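Local coordinates for protein glucuronan lyase A (Trichoderma reesei, PDB 2ZZJ) that cleaves beta-1,4-linked polyglucuronic acid within the chain, probably by beta-elimination, and binds a calcium ion on its beta-jelly-roll fold, at residues K39-Y44 / Q214-V219; Q91-R96 / V192-V197; W106-M111 / Y120-N125. One frame throughout, in Å; residues are numbered along the deposited sequence.

Contact 1: K39-Y44 / Q214-V219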
loop_
_atom_site.group_PDB
_atom_site.type_symbol
_atom_site.label_atom_id
_atom_site.label_comp_id
_atom_site.label_asym_id
_atom_site.label_seq_id
_atom_site.Cartn_x
_atom_site.Cartn_y
_atom_site.Cartn_z
ATOM N N LYS A 39 13.730 3.971 -4.703
ATOM C CA LYS A 39 13.348 5.315 -4.257
ATOM C C LYS A 39 12.165 5.784 -5.097
ATOM O O LYS A 39 12.239 5.781 -6.331
ATOM C CB LYS A 39 14.516 6.293 -4.411
ATOM C CG LYS A 39 14.175 7.708 -3.941
ATOM C CD LYS A 39 15.375 8.648 -4.029
ATOM C CE LYS A 39 15.819 8.823 -5.483
ATOM N NZ LYS A 39 16.692 10.065 -5.551
ATOM N N MET A 40 11.064 6.161 -4.444
ATOM C CA MET A 40 9.891 6.696 -5.130
ATOM C C MET A 40 9.789 8.176 -4.782
ATOM O O MET A 40 9.906 8.541 -3.604
ATOM C CB MET A 40 8.594 6.011 -4.665
ATOM C CG MET A 40 8.316 4.631 -5.291
ATOM S SD MET A 40 9.645 3.489 -5.013
ATOM C CE MET A 40 8.749 1.955 -5.287
ATOM N N THR A 41 9.586 9.018 -5.788
ATOM C CA THR A 41 9.349 10.463 -5.532
ATOM C C THR A 41 8.110 10.958 -6.257
ATOM O O THR A 41 7.702 10.396 -7.313
ATOM C CB THR A 41 10.582 11.354 -5.875
ATOM O OG1 THR A 41 10.619 11.632 -7.286
ATOM C CG2 THR A 41 11.869 10.689 -5.428
ATOM N N GLN A 42 7.485 11.982 -5.684
ATOM C CA GLN A 42 6.396 12.688 -6.356
ATOM C C GLN A 42 6.544 14.193 -6.142
ATOM O O GLN A 42 7.087 14.632 -5.123
ATOM C CB GLN A 42 5.018 12.227 -5.872
ATOM C CG GLN A 42 4.449 11.034 -6.676
ATOM C CD GLN A 42 4.123 11.475 -8.118
ATOM O OE1 GLN A 42 3.973 12.679 -8.379
ATOM N NE2 GLN A 42 4.027 10.514 -9.047
ATOM N N THR A 43 6.082 14.979 -7.109
ATOM C CA THR A 43 6.280 16.432 -7.074
ATOM C C THR A 43 4.957 17.099 -7.361
ATOM O O THR A 43 4.314 16.817 -8.387
ATOM C CB THR A 43 7.335 16.902 -8.125
ATOM O OG1 THR A 43 8.601 16.290 -7.865
ATOM C CG2 THR A 43 7.508 18.441 -8.098
ATOM N N TYR A 44 4.523 17.960 -6.453
ATOM C CA TYR A 44 3.244 18.640 -6.618
ATOM C C TYR A 44 3.426 19.663 -7.747
ATOM O O TYR A 44 4.473 20.302 -7.817
ATOM C CB TYR A 44 2.829 19.369 -5.323
ATOM C CG TYR A 44 1.439 19.980 -5.416
ATOM C CD1 TYR A 44 0.300 19.177 -5.508
ATOM C CD2 TYR A 44 1.266 21.379 -5.445
ATOM C CE1 TYR A 44 -0.979 19.742 -5.615
ATOM C CE2 TYR A 44 -0.006 21.950 -5.556
ATOM C CZ TYR A 44 -1.115 21.144 -5.650
ATOM O OH TYR A 44 -2.376 21.704 -5.753
ATOM N N GLN A 214 6.141 21.079 1.395
ATOM C CA GLN A 214 7.044 20.070 0.849
ATOM C C GLN A 214 6.367 19.401 -0.364
ATOM O O GLN A 214 5.756 18.318 -0.248
ATOM C CB GLN A 214 7.409 19.025 1.918
ATOM C CG GLN A 214 8.524 18.077 1.478
ATOM C CD GLN A 214 8.936 17.188 2.627
ATOM O OE1 GLN A 214 8.278 16.199 2.921
ATOM N NE2 GLN A 214 10.014 17.561 3.306
ATOM N N GLY A 215 6.469 20.064 -1.514
ATOM C CA GLY A 215 5.872 19.563 -2.751
ATOM C C GLY A 215 6.695 18.472 -3.408
ATOM O O GLY A 215 6.223 17.824 -4.352
ATOM N N PHE A 216 7.909 18.256 -2.918
ATOM C CA PHE A 216 8.743 17.165 -3.391
ATOM C C PHE A 216 8.850 16.124 -2.284
ATOM O O PHE A 216 9.503 16.357 -1.256
ATOM C CB PHE A 216 10.132 17.670 -3.765
ATOM C CG PHE A 216 11.070 16.594 -4.247
ATOM C CD1 PHE A 216 10.763 15.841 -5.390
ATOM C CD2 PHE A 216 12.299 16.368 -3.594
ATOM C CE1 PHE A 216 11.656 14.852 -5.879
ATOM C CE2 PHE A 216 13.168 15.390 -4.060
ATOM C CZ PHE A 216 12.838 14.619 -5.199
ATOM N N ARG A 217 8.239 14.975 -2.518
ATOM C CA ARG A 217 8.097 13.954 -1.474
ATOM C C ARG A 217 8.887 12.717 -1.855
ATOM O O ARG A 217 8.843 12.311 -3.008
ATOM C CB ARG A 217 6.627 13.602 -1.291
ATOM C CG ARG A 217 5.752 14.748 -0.717
ATOM C CD ARG A 217 5.928 14.789 0.808
ATOM N NE ARG A 217 5.295 15.964 1.416
ATOM C CZ ARG A 217 5.022 16.075 2.713
ATOM N NH1 ARG A 217 5.305 15.061 3.555
ATOM N NH2 ARG A 217 4.426 17.188 3.166
ATOM N N GLN A 218 9.584 12.110 -0.892
ATOM C CA GLN A 218 10.434 10.930 -1.161
ATOM C C GLN A 218 10.212 9.806 -0.149
ATOM O O GLN A 218 10.222 10.043 1.069
ATOM C CB GLN A 218 11.914 11.286 -1.131
ATOM C CG GLN A 218 12.295 12.559 -1.923
ATOM C CD GLN A 218 13.710 12.919 -1.690
ATOM O OE1 GLN A 218 14.019 13.800 -0.882
ATOM N NE2 GLN A 218 14.595 12.234 -2.382
ATOM N N VAL A 219 10.045 8.582 -0.660
ATOM C CA VAL A 219 9.863 7.388 0.181
ATOM C C VAL A 219 10.689 6.267 -0.469
ATOM O O VAL A 219 10.658 6.129 -1.709
ATOM C CB VAL A 219 8.384 6.956 0.291
ATOM C CG1 VAL A 219 8.285 5.680 1.236
ATOM C CG2 VAL A 219 7.504 8.114 0.829
#

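Contact 2: Q91-R96 / V192-V197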
loop_
_atom_site.group_PDB
_atom_site.type_symbol
_atom_site.label_atom_id
_atom_site.label_comp_id
_atom_site.label_asym_id
_atom_site.label_seq_id
_atom_site.Cartn_x
_atom_site.Cartn_y
_atom_site.Cartn_z
ATOM N N GLN A 91 -0.947 -0.415 -1.610
ATOM C CA GLN A 91 -2.385 -0.662 -1.787
ATOM C C GLN A 91 -2.635 -1.916 -2.558
ATOM O O GLN A 91 -1.793 -2.297 -3.403
ATOM C CB GLN A 91 -3.062 0.507 -2.507
ATOM C CG GLN A 91 -2.484 0.901 -3.855
ATOM C CD GLN A 91 -3.419 1.847 -4.638
ATOM O OE1 GLN A 91 -4.628 1.857 -4.412
ATOM N NE2 GLN A 91 -2.854 2.641 -5.538
ATOM N N PHE A 92 -3.779 -2.529 -2.264
ATOM C CA PHE A 92 -4.339 -3.602 -3.094
ATOM C C PHE A 92 -5.420 -3.006 -3.947
ATOM O O PHE A 92 -6.264 -2.215 -3.449
ATOM C CB PHE A 92 -4.922 -4.685 -2.214
ATOM C CG PHE A 92 -3.879 -5.448 -1.436
ATOM C CD1 PHE A 92 -3.273 -6.584 -2.008
ATOM C CD2 PHE A 92 -3.504 -5.049 -0.160
ATOM C CE1 PHE A 92 -2.323 -7.321 -1.296
ATOM C CE2 PHE A 92 -2.531 -5.779 0.550
ATOM C CZ PHE A 92 -1.944 -6.911 -0.040
ATOM N N ILE A 93 -5.412 -3.379 -5.221
ATOM C CA ILE A 93 -6.327 -2.772 -6.179
ATOM C C ILE A 93 -6.611 -3.703 -7.359
ATOM O O ILE A 93 -5.685 -4.309 -7.952
ATOM C CB ILE A 93 -5.804 -1.364 -6.623
ATOM C CG1 ILE A 93 -6.804 -0.639 -7.558
ATOM C CG2 ILE A 93 -4.374 -1.456 -7.230
ATOM C CD1 ILE A 93 -6.336 0.743 -7.927
ATOM N N ALA A 94 -7.901 -3.800 -7.704
ATOM C CA ALA A 94 -8.352 -4.609 -8.841
ATOM C C ALA A 94 -9.082 -3.741 -9.853
ATOM O O ALA A 94 -9.804 -2.818 -9.474
ATOM C CB ALA A 94 -9.283 -5.678 -8.380
ATOM N N ASN A 95 -8.902 -4.060 -11.124
ATOM C CA ASN A 95 -9.761 -3.539 -12.169
ATOM C C ASN A 95 -10.892 -4.534 -12.360
ATOM O O ASN A 95 -10.660 -5.740 -12.577
ATOM C CB ASN A 95 -8.987 -3.333 -13.467
ATOM C CG ASN A 95 -9.824 -2.650 -14.544
ATOM O OD1 ASN A 95 -10.739 -1.882 -14.246
ATOM N ND2 ASN A 95 -9.501 -2.916 -15.789
ATOM N N ARG A 96 -12.114 -4.027 -12.225
ATOM C CA ARG A 96 -13.298 -4.844 -12.211
ATOM C C ARG A 96 -14.253 -4.339 -13.307
ATOM O O ARG A 96 -15.354 -3.862 -12.984
ATOM C CB ARG A 96 -13.957 -4.724 -10.846
ATOM C CG ARG A 96 -13.150 -5.330 -9.734
ATOM C CD ARG A 96 -13.664 -4.936 -8.396
ATOM N NE ARG A 96 -14.871 -5.650 -7.984
ATOM C CZ ARG A 96 -16.034 -5.050 -7.717
ATOM N NH1 ARG A 96 -16.138 -3.727 -7.829
ATOM N NH2 ARG A 96 -17.083 -5.773 -7.311
ATOM N N VAL A 192 -8.884 -10.674 -9.108
ATOM C CA VAL A 192 -7.512 -10.771 -8.606
ATOM C C VAL A 192 -7.014 -9.335 -8.399
ATOM O O VAL A 192 -6.986 -8.548 -9.331
ATOM C CB VAL A 192 -6.595 -11.563 -9.559
ATOM C CG1 VAL A 192 -5.143 -11.550 -9.055
ATOM C CG2 VAL A 192 -7.095 -13.007 -9.698
ATOM N N PHE A 193 -6.681 -9.014 -7.154
ATOM C CA PHE A 193 -6.212 -7.665 -6.778
ATOM C C PHE A 193 -4.700 -7.622 -6.881
ATOM O O PHE A 193 -4.020 -8.559 -6.411
ATOM C CB PHE A 193 -6.580 -7.411 -5.341
ATOM C CG PHE A 193 -8.021 -6.996 -5.133
ATOM C CD1 PHE A 193 -8.340 -5.648 -4.959
ATOM C CD2 PHE A 193 -9.059 -7.954 -5.098
ATOM C CE1 PHE A 193 -9.667 -5.251 -4.738
ATOM C CE2 PHE A 193 -10.400 -7.572 -4.867
ATOM C CZ PHE A 193 -10.709 -6.230 -4.701
ATOM N N GLN A 194 -4.174 -6.548 -7.463
ATOM C CA GLN A 194 -2.735 -6.313 -7.505
ATOM C C GLN A 194 -2.275 -5.894 -6.115
ATOM O O GLN A 194 -3.062 -5.376 -5.329
ATOM C CB GLN A 194 -2.397 -5.178 -8.457
ATOM C CG GLN A 194 -3.021 -5.270 -9.837
ATOM C CD GLN A 194 -2.697 -4.069 -10.645
ATOM O OE1 GLN A 194 -2.421 -2.995 -10.104
ATOM N NE2 GLN A 194 -2.731 -4.219 -11.970
ATOM N N PHE A 195 -0.999 -6.137 -5.821
ATOM C CA PHE A 195 -0.378 -5.599 -4.612
ATOM C C PHE A 195 0.623 -4.581 -5.126
ATOM O O PHE A 195 1.556 -4.929 -5.875
ATOM C CB PHE A 195 0.316 -6.717 -3.847
ATOM C CG PHE A 195 1.101 -6.240 -2.657
ATOM C CD1 PHE A 195 0.578 -5.266 -1.796
ATOM C CD2 PHE A 195 2.380 -6.761 -2.410
ATOM C CE1 PHE A 195 1.302 -4.819 -0.662
ATOM C CE2 PHE A 195 3.134 -6.315 -1.266
ATOM C CZ PHE A 195 2.595 -5.354 -0.413
ATOM N N ARG A 196 0.411 -3.316 -4.773
ATOM C CA ARG A 196 1.318 -2.262 -5.185
ATOM C C ARG A 196 2.034 -1.671 -3.977
ATOM O O ARG A 196 1.419 -1.487 -2.893
ATOM C CB ARG A 196 0.562 -1.129 -5.859
ATOM C CG ARG A 196 -0.266 -1.566 -7.058
ATOM C CD ARG A 196 -0.793 -0.329 -7.695
ATOM N NE ARG A 196 -1.636 -0.643 -8.843
ATOM C CZ ARG A 196 -2.364 0.270 -9.477
ATOM N NH1 ARG A 196 -2.343 1.554 -9.076
ATOM N NH2 ARG A 196 -3.123 -0.108 -10.498
ATOM N N VAL A 197 3.319 -1.364 -4.158
ATOM C CA VAL A 197 3.998 -0.531 -3.157
ATOM C C VAL A 197 4.505 0.744 -3.823
ATOM O O VAL A 197 4.972 0.728 -4.981
ATOM C CB VAL A 197 5.111 -1.275 -2.313
ATOM C CG1 VAL A 197 4.544 -2.509 -1.575
ATOM C CG2 VAL A 197 6.354 -1.605 -3.163
HETATM O O HOH W 1 -7.317 -6.266 -11.546
#

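Contact 3: W106-M111 / Y120-N125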
loop_
_atom_site.group_PDB
_atom_site.type_symbol
_atom_site.label_atom_id
_atom_site.label_comp_id
_atom_site.label_asym_id
_atom_site.label_seq_id
_atom_site.Cartn_x
_atom_site.Cartn_y
_atom_site.Cartn_z
ATOM N N TRP A 106 -11.832 0.591 -11.405
ATOM C CA TRP A 106 -10.720 0.272 -10.496
ATOM C C TRP A 106 -11.191 0.489 -9.086
ATOM O O TRP A 106 -11.720 1.561 -8.777
ATOM C CB TRP A 106 -9.538 1.182 -10.758
ATOM C CG TRP A 106 -8.838 0.882 -12.002
ATOM C CD1 TRP A 106 -9.095 1.414 -13.237
ATOM C CD2 TRP A 106 -7.754 -0.037 -12.176
ATOM N NE1 TRP A 106 -8.234 0.880 -14.173
ATOM C CE2 TRP A 106 -7.396 -0.008 -13.547
ATOM C CE3 TRP A 106 -7.052 -0.895 -11.309
ATOM C CZ2 TRP A 106 -6.359 -0.793 -14.069
ATOM C CZ3 TRP A 106 -6.022 -1.664 -11.824
ATOM C CH2 TRP A 106 -5.685 -1.611 -13.196
ATOM N N MET A 107 -11.031 -0.519 -8.233
ATOM C CA MET A 107 -11.392 -0.382 -6.838
ATOM C C MET A 107 -10.223 -0.787 -5.959
ATOM O O MET A 107 -9.864 -1.972 -5.922
ATOM C CB MET A 107 -12.591 -1.245 -6.471
ATOM C CG MET A 107 -13.252 -0.829 -5.206
ATOM S SD MET A 107 -14.069 -2.135 -4.341
ATOM C CE MET A 107 -12.694 -2.998 -3.545
ATOM N N PRO A 108 -9.624 0.187 -5.258
ATOM C CA PRO A 108 -8.677 -0.245 -4.211
ATOM C C PRO A 108 -9.422 -0.857 -3.052
ATOM O O PRO A 108 -10.502 -0.368 -2.660
ATOM C CB PRO A 108 -7.998 1.064 -3.762
ATOM C CG PRO A 108 -8.967 2.195 -4.165
ATOM C CD PRO A 108 -9.738 1.658 -5.381
ATOM N N SER A 109 -8.867 -1.913 -2.476
ATOM C CA SER A 109 -9.434 -2.446 -1.252
ATOM C C SER A 109 -8.622 -1.980 -0.047
ATOM O O SER A 109 -8.797 -0.849 0.460
ATOM C CB SER A 109 -9.561 -3.979 -1.307
ATOM O OG SER A 109 -8.332 -4.637 -1.605
ATOM N N THR A 110 -7.747 -2.851 0.432
ATOM C CA THR A 110 -6.914 -2.475 1.557
ATOM C C THR A 110 -5.855 -1.482 1.067
ATOM O O THR A 110 -5.275 -1.650 -0.017
ATOM C CB THR A 110 -6.304 -3.706 2.268
ATOM O OG1 THR A 110 -7.285 -4.274 3.172
ATOM C CG2 THR A 110 -5.073 -3.349 3.077
ATOM N N MET A 111 -5.635 -0.439 1.874
ATOM C CA MET A 111 -4.632 0.594 1.575
ATOM C C MET A 111 -3.848 0.872 2.832
ATOM O O MET A 111 -4.359 0.700 3.970
ATOM C CB MET A 111 -5.274 1.907 1.053
ATOM C CG MET A 111 -6.067 1.740 -0.261
ATOM S SD MET A 111 -6.961 3.280 -0.696
ATOM C CE MET A 111 -5.701 4.079 -1.644
ATOM N N TYR A 120 -1.950 4.499 8.936
ATOM C CA TYR A 120 -3.348 4.111 8.829
ATOM C C TYR A 120 -3.513 2.919 7.884
ATOM O O TYR A 120 -2.747 2.774 6.928
ATOM C CB TYR A 120 -4.115 5.254 8.172
ATOM C CG TYR A 120 -4.581 6.354 9.096
ATOM C CD1 TYR A 120 -5.920 6.757 9.077
ATOM C CD2 TYR A 120 -3.688 7.003 9.956
ATOM C CE1 TYR A 120 -6.380 7.774 9.911
ATOM C CE2 TYR A 120 -4.146 8.044 10.802
ATOM C CZ TYR A 120 -5.492 8.408 10.758
ATOM O OH TYR A 120 -5.953 9.434 11.585
ATOM N N SER A 121 -4.551 2.107 8.083
ATOM C CA SER A 121 -4.916 1.148 7.042
ATOM C C SER A 121 -6.414 1.013 7.004
ATOM O O SER A 121 -7.114 1.710 7.751
ATOM C CB SER A 121 -4.224 -0.218 7.207
ATOM O OG SER A 121 -4.397 -1.003 6.018
ATOM N N ARG A 122 -6.908 0.153 6.124
ATOM C CA ARG A 122 -8.348 -0.076 6.012
ATOM C C ARG A 122 -8.569 -1.376 5.301
ATOM O O ARG A 122 -7.643 -1.915 4.712
ATOM C CB ARG A 122 -8.975 1.033 5.171
ATOM C CG ARG A 122 -8.595 0.975 3.733
ATOM C CD ARG A 122 -9.139 2.142 2.932
ATOM N NE ARG A 122 -9.433 1.706 1.580
ATOM C CZ ARG A 122 -10.136 2.411 0.695
ATOM N NH1 ARG A 122 -10.352 1.931 -0.517
ATOM N NH2 ARG A 122 -10.633 3.608 1.023
ATOM N N TYR A 123 -9.792 -1.899 5.373
ATOM C CA TYR A 123 -10.220 -2.925 4.454
ATOM C C TYR A 123 -11.619 -2.532 3.993
ATOM O O TYR A 123 -12.269 -1.670 4.620
ATOM C CB TYR A 123 -10.214 -4.314 5.098
ATOM C CG TYR A 123 -10.964 -4.431 6.419
ATOM C CD1 TYR A 123 -12.332 -4.778 6.462
ATOM C CD2 TYR A 123 -10.322 -4.210 7.614
ATOM C CE1 TYR A 123 -13.027 -4.889 7.695
ATOM C CE2 TYR A 123 -10.995 -4.315 8.843
ATOM C CZ TYR A 123 -12.360 -4.658 8.877
ATOM O OH TYR A 123 -13.010 -4.755 10.122
ATOM N N VAL A 124 -12.051 -3.155 2.902
ATOM C CA VAL A 124 -13.337 -2.886 2.266
ATOM C C VAL A 124 -14.133 -4.177 2.189
ATOM O O VAL A 124 -13.590 -5.234 1.871
ATOM C CB VAL A 124 -13.115 -2.288 0.852
ATOM C CG1 VAL A 124 -14.410 -2.006 0.148
ATOM C CG2 VAL A 124 -12.336 -0.979 0.969
ATOM N N ASN A 125 -15.429 -4.104 2.489
ATOM C CA ASN A 125 -16.299 -5.254 2.268
ATOM C C ASN A 125 -17.661 -4.779 1.761
ATOM O O ASN A 125 -17.976 -3.582 1.799
ATOM C CB ASN A 125 -16.433 -6.109 3.538
ATOM C CG ASN A 125 -16.973 -5.323 4.704
ATOM O OD1 ASN A 125 -17.897 -4.522 4.542
ATOM N ND2 ASN A 125 -16.418 -5.546 5.894
HETATM O O HOH W 2 -9.840 -4.881 1.938
#

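Contact 1: K39-Y44 / Q214-V219
Phe216 reaches with its ring to both threonines of the facing strand. Its CD1 comes 3.3 Å from Thr43 OG1, which sits at the ring edge, and its CE1 lies 3.7 Å from Thr41 CB, oblique to it. CG anti to the backbone N (chi1 179°) carries the ring from its own partner Thr43 over to Thr41. On the same face Thr41 CG2 runs alongside Gln218 CG, 4.0 Å away, while Thr41 OG1 is hydrogen-bonded to Thr23 OG1 of strand 23-27. Beneath these side chains the strands pair antiparallel. Met40 and Val219 exchange two backbone bonds, as do Gln42 and Arg217, and Tyr44 N adds a last one to Gly215 O at 2.7 Å, where the strands end. On the other face, with Met40, Gln42 and Val219, Arg217 folds back so that NE binds Gln214 O at 2.9 Å; its NH1 goes to Gln81 O, and Trp80 makes a cation-pi contact with it. The chemistry differs between the faces: one sets an aromatic ring and a glutamine against two threonines, whereas the other holds a buried guanidinium whose charge is probably offset by the carbonyls of Gln214 and Gln81 and by the indole of Trp80.

Contact 2: Q91-R96 / V192-V197
Ile93 CG2 sits over one face of the Arg196 guanidinium, 3.3 Å from NE, while the edge of that group is taken up by polar partners. The arginine chain is extended from CG to NE (chi3 -178°), which carries the group past Ile93 to Gln194 OE1. Gln194 OE1 lies in the guanidinium plane and accepts from both NE, at 2.8 Å, and NH2, at 3.0 Å, a side-on grip on a single oxygen that should restrain rotation of the arginine. The remaining nitrogen, NH1, forms a salt bridge with Glu55, whose other carboxylate oxygen accepts from Gln91 NE2. Gln91 and Arg196 run side by side, their amide and guanidinium planes 78° apart, and are joined through this one acid. In the backbone, Gln91 and Arg196 exchange two bonds, as do Ile93 and Gln194. Beyond Ala94 and Phe193 a water takes over, accepting from Asn95 N and donating to Val192 O. On the opposite face Phe92 and Phe195 form an offset stack with centroids 4.8 Å apart and planes at 22°. Ala94 CB lies over the centre of the Phe193 ring, 3.6 Å from its centroid, in a CH-pi contact. Within the jelly roll, strand 192-197 lies between strands 86-95 and 53-63, and strand 106-115 flanks 86-95 on its other side. Phe195 packs against Val224 and Val226 of strand 216-227, which belongs to the second sheet.

Contact 3: W106-M111 / Y120-N125
The Arg122 guanidinium carries the sulfur of Met111 over the centre of one face, with SD 3.6 Å from CZ, and has the carbonyls of Pro108 and Ser109 at its edge. Of these edge contacts, the bond from Arg122 NE to Ser109 O is the strong one, 2.9 Å long and 165° at the hydrogen; NH1 adds weak bonds to Ser109 O and Pro108 O. The arginine leaves its strand with CG wedged between the backbone N and the carbonyl carbon (chi1 69°), and its side chain runs beside that of Met111. Where the chain turns a corner at Thr110, side-chain hydroxyls join the strands. Thr110 OG1 donates to Arg122 O at 2.8 Å, in the carbonyl plane and on a lone pair, and a water links the same hydroxyl to Val124 N. Ser121 OG donates to Met111 O at 2.7 Å from above the carbonyl plane. Farther along, Met107 CE and Val124 CG1 meet tip to tip at 4.2 Å. Hairpin 106-115/118-126 is therefore held here largely by side chains bonded to main-chain carbonyls in place of a regular ladder, and those carbonyl dipoles would be expected to stabilise the arginine's positive charge.

Contacts 2 and 3 are neighbours in one antiparallel sheet, their centres 9 Å apart. Strands 86-95 and 106-115 join them by two probable hydrogen bonds, Phe92 O to Ser109 N and Phe92 N to Thr110 O, both 2.8 Å. Contact 1 belongs to the other sheet, its centre 22 and 23 Å from those of contacts 2 and 3, yet Met40 CE packs 4.0 Å from Val197 O. Contact 3 lies within the chain loop closed by contact 2, itself within that of contact 1. The calcium ion lies about 12 Å from the Lys39 side chain of contact 1, and a citrate, probably from the crystallisation liquor, about 4 Å from that of Gln218.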